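Local coordinates for ABC transporter substrate-binding protein (Pseudomonas aeruginosa, PDB 6R6K) that probably binds ferrous iron in the periplasm as the substrate-binding component of an ABC transporter, at residues 174-179 against 221-226. Sequence-based numbering, arbitrary orientation.
Sequences ATIGGA and KVIFSE. Unlike the reference sequence in segment 174-179: G177 (reference His). With EDO (1,2-ethanediol), chain Y; EDO (1,2-ethanediol), chain S.
Strands 174-176 and 222-225 run parallel, their axes inclined by 30°, and four hydrogen bonds join them: A174 N to V222 O, F224 N to A174 O, I176 N to F224 O (3.0 Å), and E226 N to I176 O just beyond the second strand. A174, I223, I176 and S225 share one face of the sheet. The small CB of A174 lets I223 fold in close, with CG1 3.7 Å away, while CG2 of I223 meets CG1 of I176 at 4.1 Å as the two branched chains cross. Beta-branched isoleucine suits such extended backbone and fills this buried layer. S225 is compact enough to lie beside I176, its OG 3.7 Å from I176 CB; that hydroxyl is engaged by the carbonyl of I227. On the other face are T175 and F224, whose side chain packs against V272 and A275 of helix 260-278. These are the two central strands of a four-stranded parallel sheet in the C-terminal lobe, flanked by 190-195 and 244-247, as in the two-lobed metal-binding proteins of the zinc-uptake component A family. Beyond I176 the first segment turns through G177 and G178. T175 OG1, between the backbone N and the carbonyl carbon (chi1 75°), donates to G177 O at 2.7 Å, tying the strand to the turn. G177 replaces the reference histidine in this variant and has a positive phi. E226 reaches this turn on an extended chain, CG anti to its backbone N (178°), passing A179 with CG 3.7 Å from CB. The E226 side chain also approaches to about 3 Å, nearest atoms, of a bound sodium ion. O2 of an ethanediol (chain Y), probably from the crystallisation liquor, bridges the segments, accepting from G178 N and donating to E226 OE2 at 2.9 Å.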
loop_
_atom_site.group_PDB
_atom_site.type_symbol
_atom_site.label_atom_id
_atom_site.label_comp_id
_atom_site.label_asym_id
_atom_site.label_seq_id
_atom_site.Cartn_x
_atom_site.Cartn_y
_atom_site.Cartn_z
ATOM N N ALA A 174 11.674 -6.020 -13.779
ATOM C CA ALA A 174 12.505 -5.008 -13.136
ATOM C C ALA A 174 11.556 -3.925 -12.611
ATOM O O ALA A 174 10.361 -3.931 -12.957
ATOM C CB ALA A 174 13.508 -4.421 -14.134
ATOM N N THR A 175 12.061 -3.037 -11.733
ATOM C CA THR A 175 11.239 -1.954 -11.185
ATOM C C THR A 175 11.934 -0.599 -11.181
ATOM O O THR A 175 13.160 -0.522 -11.161
ATOM C CB THR A 175 10.754 -2.248 -9.739
ATOM O OG1 THR A 175 11.832 -2.065 -8.815
ATOM C CG2 THR A 175 10.098 -3.598 -9.577
ATOM N N ILE A 176 11.128 0.462 -11.114
ATOM C CA ILE A 176 11.591 1.820 -10.875
ATOM C C ILE A 176 11.032 2.024 -9.474
ATOM O O ILE A 176 9.810 2.043 -9.295
ATOM C CB ILE A 176 11.122 2.875 -11.938
ATOM C CG1 ILE A 176 11.747 2.559 -13.322
ATOM C CG2 ILE A 176 11.515 4.287 -11.500
ATOM C CD1 ILE A 176 11.253 3.405 -14.532
ATOM N N GLY A 177 11.916 1.988 -8.490
ATOM C CA GLY A 177 11.554 2.082 -7.085
ATOM C C GLY A 177 11.056 0.770 -6.486
ATOM O O GLY A 177 10.816 -0.204 -7.198
ATOM N N GLY A 178 10.803 0.774 -5.196
ATOM C CA GLY A 178 10.333 -0.428 -4.518
ATOM C C GLY A 178 8.962 -0.341 -3.891
ATOM O O GLY A 178 8.702 -1.033 -2.920
ATOM N N ALA A 179 8.057 0.471 -4.438
ATOM C CA ALA A 179 6.719 0.682 -3.859
ATOM C C ALA A 179 5.828 -0.545 -3.805
ATOM O O ALA A 179 5.018 -0.673 -2.889
ATOM C CB ALA A 179 6.010 1.801 -4.589
ATOM N N LYS A 221 11.591 -7.358 -20.264
ATOM C CA LYS A 221 10.729 -6.544 -21.134
ATOM C C LYS A 221 9.643 -5.820 -20.343
ATOM O O LYS A 221 9.080 -4.852 -20.842
ATOM C CB LYS A 221 10.106 -7.375 -22.278
ATOM C CG LYS A 221 11.100 -8.007 -23.258
ATOM C CD LYS A 221 11.645 -7.046 -24.322
ATOM C CE LYS A 221 12.627 -7.751 -25.231
ATOM N NZ LYS A 221 12.988 -6.921 -26.410
ATOM N N VAL A 222 9.341 -6.289 -19.120
ATOM C CA VAL A 222 8.310 -5.697 -18.254
ATOM C C VAL A 222 8.942 -4.949 -17.088
ATOM O O VAL A 222 9.836 -5.477 -16.427
ATOM C CB VAL A 222 7.248 -6.749 -17.806
ATOM C CG1 VAL A 222 6.355 -6.234 -16.674
ATOM C CG2 VAL A 222 6.403 -7.192 -18.996
ATOM N N ILE A 223 8.480 -3.715 -16.848
ATOM C CA ILE A 223 8.941 -2.860 -15.756
ATOM C C ILE A 223 7.760 -2.301 -14.997
ATOM O O ILE A 223 6.852 -1.738 -15.602
ATOM C CB ILE A 223 9.965 -1.770 -16.249
ATOM C CG1 ILE A 223 11.391 -2.328 -16.293
ATOM C CG2 ILE A 223 9.967 -0.501 -15.409
ATOM C CD1 ILE A 223 11.757 -2.814 -17.517
ATOM N N PHE A 224 7.755 -2.493 -13.668
ATOM C CA PHE A 224 6.739 -1.910 -12.801
ATOM C C PHE A 224 7.321 -0.639 -12.234
ATOM O O PHE A 224 8.372 -0.662 -11.585
ATOM C CB PHE A 224 6.240 -2.882 -11.713
ATOM C CG PHE A 224 5.535 -4.081 -12.303
ATOM C CD1 PHE A 224 4.203 -3.995 -12.716
ATOM C CD2 PHE A 224 6.215 -5.284 -12.481
ATOM C CE1 PHE A 224 3.569 -5.093 -13.290
ATOM C CE2 PHE A 224 5.584 -6.378 -13.057
ATOM C CZ PHE A 224 4.271 -6.276 -13.472
ATOM N N SER A 225 6.660 0.477 -12.514
ATOM C CA SER A 225 7.130 1.782 -12.096
ATOM C C SER A 225 6.314 2.427 -10.976
ATOM O O SER A 225 5.086 2.562 -11.037
ATOM C CB SER A 225 7.240 2.715 -13.308
ATOM O OG SER A 225 7.752 3.991 -12.965
ATOM N N GLU A 226 7.053 2.880 -9.968
ATOM C CA GLU A 226 6.576 3.617 -8.787
ATOM C C GLU A 226 6.130 5.018 -9.305
ATOM O O GLU A 226 5.177 5.616 -8.811
ATOM C CB GLU A 226 7.780 3.733 -7.830
ATOM C CG GLU A 226 7.610 4.481 -6.535
ATOM C CD GLU A 226 8.864 4.372 -5.700
ATOM O OE1 GLU A 226 9.625 5.357 -5.652
ATOM O OE2 GLU A 226 9.101 3.291 -5.115
HETATM C C1 EDO Y . 12.350 4.630 -1.677
HETATM O O1 EDO Y . 13.377 5.513 -1.210
HETATM C C2 EDO Y . 12.213 4.685 -3.236
HETATM O O2 EDO Y . 11.634 3.474 -3.705
HETATM C C1 EDO S . 3.958 3.093 0.807
HETATM O O1 EDO S . 5.204 3.787 0.824
HETATM C C2 EDO S . 3.849 2.231 -0.488
HETATM O O2 EDO S . 4.945 1.325 -0.556
#